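Long-range contacts in isoaspartyl dipeptidase (Fervidobacterium islandicum, PDB 7CDH), which probably hydrolyses isoaspartyl (beta-aspartyl) dipeptides at a two-zinc centre, as an M38 metallopeptidase of the amidohydrolase family: residues S115-T123 against I368-K376; T264-Y272 against T313-P323. One frame throughout, in Å; residues are numbered along the deposited sequence.

Contact 1. Residues S115-T123 against I368-K376; sequences SLESEGLNT and ISKGEFLMK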
loop_
_atom_site.group_PDB
_atom_site.type_symbol
_atom_site.label_atom_id
_atom_site.label_comp_id
_atom_site.label_asym_id
_atom_site.label_seq_id
_atom_site.Cartn_x
_atom_site.Cartn_y
_atom_site.Cartn_z
ATOM N N SER A 115 24.211 19.768 -7.328
ATOM C CA SER A 115 24.586 20.871 -8.231
ATOM C C SER A 115 25.620 21.777 -7.537
ATOM O O SER A 115 26.558 22.220 -8.239
ATOM C CB SER A 115 23.405 21.620 -8.772
ATOM O OG SER A 115 22.758 22.315 -7.759
ATOM N N LEU A 116 25.459 22.066 -6.243
ATOM C CA LEU A 116 26.515 22.750 -5.461
ATOM C C LEU A 116 27.816 21.954 -5.615
ATOM O O LEU A 116 28.827 22.557 -5.867
ATOM C CB LEU A 116 26.091 22.877 -4.002
ATOM C CG LEU A 116 24.906 23.804 -3.763
ATOM C CD1 LEU A 116 24.471 23.781 -2.304
ATOM C CD2 LEU A 116 25.244 25.207 -4.172
ATOM N N GLU A 117 27.781 20.635 -5.619
ATOM C CA GLU A 117 29.043 19.859 -5.660
ATOM C C GLU A 117 29.688 20.012 -7.047
ATOM O O GLU A 117 30.925 20.009 -7.146
ATOM C CB GLU A 117 28.782 18.403 -5.274
ATOM C CG GLU A 117 29.987 17.498 -5.441
ATOM C CD GLU A 117 29.738 15.997 -5.342
ATOM O OE1 GLU A 117 28.548 15.556 -5.296
ATOM O OE2 GLU A 117 30.742 15.251 -5.331
ATOM N N SER A 118 28.883 20.096 -8.097
ATOM C CA SER A 118 29.350 20.212 -9.497
ATOM C C SER A 118 30.123 21.507 -9.676
ATOM O O SER A 118 31.056 21.506 -10.471
ATOM C CB SER A 118 28.217 20.164 -10.468
ATOM O OG SER A 118 27.929 18.823 -10.723
ATOM N N GLU A 119 29.672 22.564 -9.024
ATOM C CA GLU A 119 30.219 23.934 -9.133
ATOM C C GLU A 119 31.454 24.053 -8.224
ATOM O O GLU A 119 32.065 25.103 -8.251
ATOM C CB GLU A 119 29.120 24.925 -8.761
ATOM C CG GLU A 119 27.931 24.908 -9.714
ATOM C CD GLU A 119 28.004 25.960 -10.808
ATOM O OE1 GLU A 119 27.153 26.893 -10.789
ATOM O OE2 GLU A 119 28.931 25.868 -11.659
ATOM N N GLY A 120 31.769 23.022 -7.428
ATOM C CA GLY A 120 33.051 22.864 -6.722
ATOM C C GLY A 120 32.914 22.812 -5.204
ATOM O O GLY A 120 33.939 22.662 -4.534
ATOM N N LEU A 121 31.699 22.911 -4.668
ATOM C CA LEU A 121 31.437 22.800 -3.209
ATOM C C LEU A 121 31.485 21.320 -2.787
ATOM O O LEU A 121 31.576 20.449 -3.652
ATOM C CB LEU A 121 30.079 23.439 -2.956
ATOM C CG LEU A 121 29.925 24.182 -1.648
ATOM C CD1 LEU A 121 30.929 25.317 -1.561
ATOM C CD2 LEU A 121 28.495 24.689 -1.503
ATOM N N ASN A 122 31.550 21.050 -1.486
ATOM C CA ASN A 122 31.459 19.697 -0.872
ATOM C C ASN A 122 30.168 19.718 -0.077
ATOM O O ASN A 122 29.974 20.737 0.684
ATOM C CB ASN A 122 32.595 19.392 0.112
ATOM C CG ASN A 122 33.965 19.649 -0.480
ATOM O OD1 ASN A 122 34.559 18.758 -1.099
ATOM N ND2 ASN A 122 34.461 20.856 -0.290
ATOM N N THR A 123 29.303 18.722 -0.275
ATOM C CA THR A 123 27.917 18.752 0.262
ATOM C C THR A 123 27.552 17.401 0.855
ATOM O O THR A 123 27.918 16.369 0.263
ATOM C CB THR A 123 26.902 19.069 -0.837
ATOM O OG1 THR A 123 26.984 18.022 -1.817
ATOM C CG2 THR A 123 27.213 20.382 -1.486
ATOM N N ILE A 368 39.668 27.768 -2.017
ATOM C CA ILE A 368 40.107 26.554 -2.748
ATOM C C ILE A 368 39.312 25.361 -2.205
ATOM O O ILE A 368 39.159 25.255 -0.972
ATOM C CB ILE A 368 41.627 26.401 -2.618
ATOM C CG1 ILE A 368 42.329 27.664 -3.120
ATOM C CG2 ILE A 368 42.128 25.173 -3.347
ATOM C CD1 ILE A 368 43.829 27.568 -3.082
ATOM N N SER A 369 38.745 24.557 -3.113
ATOM C CA SER A 369 37.943 23.349 -2.798
ATOM C C SER A 369 38.372 22.245 -3.749
ATOM O O SER A 369 38.375 22.494 -4.951
ATOM C CB SER A 369 36.473 23.614 -2.886
ATOM O OG SER A 369 35.744 22.477 -2.443
ATOM N N LYS A 370 38.785 21.108 -3.205
ATOM C CA LYS A 370 39.271 19.973 -4.006
ATOM C C LYS A 370 40.394 20.492 -4.902
ATOM O O LYS A 370 40.602 19.936 -6.003
ATOM C CB LYS A 370 38.118 19.374 -4.818
ATOM C CG LYS A 370 36.856 19.079 -4.017
ATOM C CD LYS A 370 35.672 18.587 -4.830
ATOM C CE LYS A 370 34.583 19.630 -4.997
ATOM N NZ LYS A 370 33.261 19.016 -5.257
ATOM N N GLY A 371 41.094 21.526 -4.445
ATOM C CA GLY A 371 42.328 22.019 -5.092
ATOM C C GLY A 371 42.042 22.880 -6.299
ATOM O O GLY A 371 42.980 23.156 -7.023
ATOM N N GLU A 372 40.793 23.291 -6.491
ATOM C CA GLU A 372 40.372 24.217 -7.572
ATOM C C GLU A 372 40.129 25.576 -6.910
ATOM O O GLU A 372 39.590 25.617 -5.783
ATOM C CB GLU A 372 39.165 23.632 -8.330
ATOM C CG GLU A 372 38.259 24.669 -9.004
ATOM C CD GLU A 372 36.902 24.206 -9.547
ATOM O OE1 GLU A 372 36.548 23.007 -9.374
ATOM O OE2 GLU A 372 36.182 25.056 -10.138
ATOM N N PHE A 373 40.543 26.655 -7.561
ATOM C CA PHE A 373 40.247 28.033 -7.100
ATOM C C PHE A 373 38.799 28.331 -7.453
ATOM O O PHE A 373 38.489 28.420 -8.635
ATOM C CB PHE A 373 41.186 29.056 -7.749
ATOM C CG PHE A 373 42.561 29.093 -7.136
ATOM C CD1 PHE A 373 42.824 29.919 -6.062
ATOM C CD2 PHE A 373 43.575 28.285 -7.613
ATOM C CE1 PHE A 373 44.072 29.940 -5.472
ATOM C CE2 PHE A 373 44.823 28.305 -7.019
ATOM C CZ PHE A 373 45.062 29.122 -5.941
ATOM N N LEU A 374 37.944 28.425 -6.453
ATOM C CA LEU A 374 36.572 28.970 -6.601
ATOM C C LEU A 374 36.683 30.489 -6.635
ATOM O O LEU A 374 35.856 31.123 -7.297
ATOM C CB LEU A 374 35.703 28.510 -5.425
ATOM C CG LEU A 374 35.660 26.994 -5.197
ATOM C CD1 LEU A 374 34.654 26.655 -4.104
ATOM C CD2 LEU A 374 35.319 26.248 -6.494
ATOM N N MET A 375 37.654 31.036 -5.902
ATOM C CA MET A 375 37.940 32.493 -5.857
ATOM C C MET A 375 39.456 32.715 -5.732
ATOM O O MET A 375 40.120 32.026 -4.912
ATOM C CB MET A 375 37.217 33.183 -4.701
ATOM C CG MET A 375 37.235 34.683 -4.862
ATOM S SD MET A 375 36.214 35.572 -3.670
ATOM C CE MET A 375 36.955 35.024 -2.140
ATOM N N LYS A 376 39.984 33.587 -6.593
ATOM C CA LYS A 376 41.411 33.977 -6.679
ATOM C C LYS A 376 41.464 35.501 -6.662
ATOM O O LYS A 376 40.951 36.138 -7.629
ATOM C CB LYS A 376 42.061 33.396 -7.931
ATOM C CG LYS A 376 43.577 33.304 -7.845
ATOM C CD LYS A 376 44.268 32.959 -9.138
ATOM C CE LYS A 376 44.590 31.488 -9.252
ATOM N NZ LYS A 376 44.887 31.116 -10.655
HETATM O O HOH W 1 33.765 22.755 -10.469
HETATM O O HOH W 2 33.384 16.837 -2.768
#
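The flat amide of N122 meets both S369 and K370. Its ND2 makes a weak bond to S369 OG (3.0 Å), bent to 125° at the hydrogen, and has a firmer partner in T91 O. Its OD1 lies alongside the K370 chain, 3.7 Å from K370 CG. Within 368-376, the F373 ring has I368 CG1 over one face and K376 CE over the centre of the other; M375 O lies at its edge. S369 OG also donates to G120 O (2.8 Å), nearly in line with the carbonyl bond.

These groups join two turns. G120, the first residue past helix 106-118 to leave helical angles, forms a Schellman motif on the way to strand 122-127 of the TIM barrel. S369-E372 is a type I' turn, the tip of a hairpin formed by strands 364-369 and 372-376. K370 reaches from it with a bend at chi3 (-106°). Its NZ donates to L121 O (2.7 Å) and to a lone pair of E117 O (3.2 Å), which also accepts from G120 N. A methionine in its place would probably leave L121 O without this donor and E117 O with one bond fewer. The E117 carboxylate pairs with K150 instead. A water links E372 OE1 to S118 O, while E372 OE2 bridges to K381. L374 CD2 packs 3.9 Å from E119 O.

Contact 2. Residues T264-Y272 against T313-P323; sequences TIDAICEAY and TIRKVLEKGLP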
loop_
_atom_site.group_PDB
_atom_site.type_symbol
_atom_site.label_atom_id
_atom_site.label_comp_id
_atom_site.label_asym_id
_atom_site.label_seq_id
_atom_site.Cartn_x
_atom_site.Cartn_y
_atom_site.Cartn_z
ATOM N N THR A 264 26.016 34.068 20.893
ATOM C CA THR A 264 26.973 33.027 20.466
ATOM C C THR A 264 28.406 33.469 20.832
ATOM O O THR A 264 29.192 32.609 21.236
ATOM C CB THR A 264 26.720 32.672 18.995
ATOM O OG1 THR A 264 25.508 31.923 19.014
ATOM C CG2 THR A 264 27.804 31.810 18.388
ATOM N N ILE A 265 28.747 34.747 20.700
ATOM C CA ILE A 265 30.095 35.260 21.102
ATOM C C ILE A 265 30.337 34.949 22.597
ATOM O O ILE A 265 31.389 34.354 22.933
ATOM C CB ILE A 265 30.286 36.771 20.816
ATOM C CG1 ILE A 265 29.756 37.238 19.455
ATOM C CG2 ILE A 265 31.759 37.108 20.958
ATOM C CD1 ILE A 265 30.400 36.548 18.291
ATOM N N ASP A 266 29.406 35.317 23.475
ATOM C CA ASP A 266 29.516 35.025 24.925
ATOM C C ASP A 266 29.644 33.516 25.102
ATOM O O ASP A 266 30.513 33.063 25.873
ATOM C CB ASP A 266 28.328 35.584 25.701
ATOM C CG ASP A 266 28.192 37.091 25.540
ATOM O OD1 ASP A 266 29.243 37.806 25.675
ATOM O OD2 ASP A 266 27.048 37.543 25.241
ATOM N N ALA A 267 28.801 32.760 24.411
ATOM C CA ALA A 267 28.762 31.289 24.520
ATOM C C ALA A 267 30.155 30.711 24.225
ATOM O O ALA A 267 30.632 29.860 24.991
ATOM C CB ALA A 267 27.691 30.771 23.591
ATOM N N ILE A 268 30.779 31.137 23.138
ATOM C CA ILE A 268 32.086 30.581 22.681
ATOM C C ILE A 268 33.179 30.925 23.715
ATOM O O ILE A 268 34.105 30.090 23.944
ATOM C CB ILE A 268 32.418 31.109 21.271
ATOM C CG1 ILE A 268 31.507 30.446 20.242
ATOM C CG2 ILE A 268 33.902 30.936 20.921
ATOM C CD1 ILE A 268 31.639 31.017 18.860
ATOM N N CYS A 269 33.107 32.125 24.289
ATOM C CA CYS A 269 34.105 32.636 25.263
ATOM C C CYS A 269 33.977 31.844 26.558
ATOM O O CYS A 269 35.007 31.395 27.075
ATOM C CB CYS A 269 33.965 34.138 25.480
ATOM S SG CYS A 269 34.512 35.073 24.025
ATOM N N GLU A 270 32.751 31.596 26.999
ATOM C CA GLU A 270 32.515 30.745 28.182
ATOM C C GLU A 270 33.048 29.343 27.897
ATOM O O GLU A 270 33.662 28.775 28.805
ATOM C CB GLU A 270 31.047 30.711 28.549
ATOM C CG GLU A 270 30.771 29.892 29.800
ATOM C CD GLU A 270 29.374 30.069 30.386
ATOM O OE1 GLU A 270 28.690 31.041 29.984
ATOM O OE2 GLU A 270 28.979 29.247 31.259
ATOM N N ALA A 271 32.842 28.788 26.696
ATOM C CA ALA A 271 33.216 27.379 26.444
ATOM C C ALA A 271 34.745 27.258 26.508
ATOM O O ALA A 271 35.225 26.231 27.054
ATOM C CB ALA A 271 32.633 26.871 25.142
ATOM N N TYR A 272 35.466 28.257 25.988
ATOM C CA TYR A 272 36.958 28.350 25.989
ATOM C C TYR A 272 37.529 28.398 27.423
ATOM O O TYR A 272 38.396 27.562 27.764
ATOM C CB TYR A 272 37.405 29.596 25.225
ATOM C CG TYR A 272 38.890 29.753 25.008
ATOM C CD1 TYR A 272 39.644 28.792 24.345
ATOM C CD2 TYR A 272 39.532 30.920 25.395
ATOM C CE1 TYR A 272 41.003 28.971 24.106
ATOM C CE2 TYR A 272 40.885 31.113 25.169
ATOM C CZ TYR A 272 41.620 30.139 24.524
ATOM O OH TYR A 272 42.940 30.382 24.316
ATOM N N THR A 313 31.276 35.505 12.525
ATOM C CA THR A 313 31.210 35.073 13.952
ATOM C C THR A 313 32.644 34.785 14.420
ATOM O O THR A 313 32.997 35.266 15.472
ATOM C CB THR A 313 30.198 33.938 14.191
ATOM O OG1 THR A 313 28.889 34.462 13.914
ATOM C CG2 THR A 313 30.213 33.403 15.610
ATOM N N ILE A 314 33.461 34.145 13.600
ATOM C CA ILE A 314 34.897 33.905 13.896
ATOM C C ILE A 314 35.615 35.257 14.119
ATOM O O ILE A 314 36.379 35.377 15.104
ATOM C CB ILE A 314 35.527 33.066 12.782
ATOM C CG1 ILE A 314 34.984 31.640 12.802
ATOM C CG2 ILE A 314 37.051 33.079 12.870
ATOM C CD1 ILE A 314 35.297 30.870 11.539
ATOM N N ARG A 315 35.366 36.248 13.271
ATOM C CA ARG A 315 35.976 37.591 13.381
ATOM C C ARG A 315 35.515 38.257 14.686
ATOM O O ARG A 315 36.349 38.938 15.314
ATOM C CB ARG A 315 35.655 38.444 12.157
ATOM C CG ARG A 315 36.491 38.081 10.943
ATOM C CD ARG A 315 36.263 39.021 9.793
ATOM N NE ARG A 315 36.929 40.284 10.061
ATOM C CZ ARG A 315 37.113 41.267 9.171
ATOM N NH1 ARG A 315 36.671 41.144 7.931
ATOM N NH2 ARG A 315 37.751 42.372 9.533
ATOM N N LYS A 316 34.278 38.051 15.135
ATOM C CA LYS A 316 33.819 38.695 16.392
ATOM C C LYS A 316 34.512 38.054 17.598
ATOM O O LYS A 316 34.720 38.762 18.600
ATOM C CB LYS A 316 32.299 38.660 16.546
ATOM C CG LYS A 316 31.542 39.700 15.730
ATOM C CD LYS A 316 32.075 41.111 15.810
ATOM C CE LYS A 316 31.017 42.148 15.484
ATOM N NZ LYS A 316 31.576 43.346 14.807
ATOM N N VAL A 317 34.867 36.775 17.525
ATOM C CA VAL A 317 35.517 36.074 18.668
ATOM C C VAL A 317 37.000 36.512 18.742
ATOM O O VAL A 317 37.473 36.798 19.852
ATOM C CB VAL A 317 35.312 34.549 18.583
ATOM C CG1 VAL A 317 35.987 33.814 19.751
ATOM C CG2 VAL A 317 33.834 34.208 18.552
ATOM N N LEU A 318 37.673 36.670 17.602
ATOM C CA LEU A 318 39.071 37.137 17.532
ATOM C C LEU A 318 39.189 38.490 18.251
ATOM O O LEU A 318 40.120 38.644 19.065
ATOM C CB LEU A 318 39.499 37.251 16.071
ATOM C CG LEU A 318 39.645 35.942 15.309
ATOM C CD1 LEU A 318 40.094 36.206 13.875
ATOM C CD2 LEU A 318 40.582 34.976 16.021
ATOM N N GLU A 319 38.290 39.423 17.955
ATOM C CA GLU A 319 38.216 40.782 18.561
ATOM C C GLU A 319 38.029 40.725 20.089
ATOM O O GLU A 319 38.046 41.793 20.708
ATOM C CB GLU A 319 37.043 41.573 17.971
ATOM C CG GLU A 319 37.204 41.923 16.505
ATOM C CD GLU A 319 36.014 42.627 15.859
ATOM O OE1 GLU A 319 35.043 43.042 16.600
ATOM O OE2 GLU A 319 36.062 42.766 14.604
ATOM N N LYS A 320 37.784 39.555 20.671
ATOM C CA LYS A 320 37.734 39.364 22.143
ATOM C C LYS A 320 39.059 38.751 22.645
ATOM O O LYS A 320 39.133 38.350 23.820
ATOM C CB LYS A 320 36.516 38.508 22.503
ATOM C CG LYS A 320 35.180 39.231 22.422
ATOM C CD LYS A 320 34.322 38.989 23.647
ATOM C CE LYS A 320 33.057 39.820 23.671
ATOM N NZ LYS A 320 33.321 41.252 23.374
ATOM N N GLY A 321 40.073 38.658 21.785
ATOM C CA GLY A 321 41.428 38.230 22.165
ATOM C C GLY A 321 41.717 36.741 22.021
ATOM O O GLY A 321 42.943 36.404 22.161
ATOM N N LEU A 322 40.717 35.881 21.741
ATOM C CA LEU A 322 40.946 34.411 21.564
ATOM C C LEU A 322 41.876 34.182 20.385
ATOM O O LEU A 322 41.821 34.897 19.408
ATOM C CB LEU A 322 39.635 33.650 21.377
ATOM C CG LEU A 322 38.886 33.349 22.676
ATOM C CD1 LEU A 322 38.174 34.604 23.191
ATOM C CD2 LEU A 322 37.905 32.184 22.504
ATOM N N PRO A 323 42.807 33.220 20.479
ATOM C CA PRO A 323 43.722 32.912 19.377
ATOM C C PRO A 323 43.038 32.175 18.206
ATOM O O PRO A 323 42.206 31.341 18.425
ATOM C CB PRO A 323 44.818 32.027 20.025
ATOM C CG PRO A 323 44.185 31.436 21.270
ATOM C CD PRO A 323 43.038 32.362 21.651
#
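The side chains of Y272 and L322 lie antiparallel, flank to flank. L322 CD2 lies over one face of the Y272 ring, 4.0 Å from its centroid and 30° off the normal, a CH-pi contact. With CG anti to the backbone N (chi1 -174°), the ring is carried over to L322. Beyond the ring, Y272 OH comes to 3.3 Å from P323 CD. P323, at the N-cap position of helix 324-327, turns the CD-CG side of its ring to this hydroxyl. The other L322 methyl, CD1, touches C269 SG at 3.8 Å.

One turn back, I268 and V317 meet at about a right angle. I268 CG2 sits 3.7 Å from V317 CG1, and I268 CD1 reaches V317 CG2. I265 points at the second segment and lies on K316 and K320. Its CD1 is 3.3 Å from K316 CB, and its CG2 rests on K320 CE. K320 CD also lies against C269 SG, so the aliphatic part of this lysine covers two residues of 264-272. At the far end the methyls of T264 and T313 touch, CG2 to CG2, at 4.0 Å.

The axes of 264-272 and 313-318 approach to 9.9 Å and cross at -58°. Both belong to the outer helices of the TIM barrel. Helix 264-273 is the crossover between parallel strands 245-248 and 280-283, and I282 of the latter touches T264, I268 and T313.

The threonine hydroxyls are engaged elsewhere. T264 OG1 bonds to S226 and T248, and T313 OG1 to A309. K316 NZ makes a long salt bridge to E319 and bonds to a glycerol, probably from the crystallisation liquor. The segments are thus held by burial of apolar surface rather than by polar bonds, so the fit of these side chains probably sets their mutual position.

From the N terminus, the chain enters contact 1 at 115-123, where helix 106-118 turns into strand 122-127. It then runs through most of the barrel, including zinc ligands E156, H195 and H224, before reaching 264-272. Contact 2 closes a much shorter loop: 40 residues, including zinc ligand D285, lead to 313-323. The chain returns to contact 1 only at 368-376, after 244 intervening residues. Contact 2 thus nests within contact 1, and the two do not cross. Contact 2 ties successive outer helices together; contact 1 ties an early barrel turn to the hairpin near the C terminus. Their centres lie 28 Å apart and their nearest atoms about 12 Å apart.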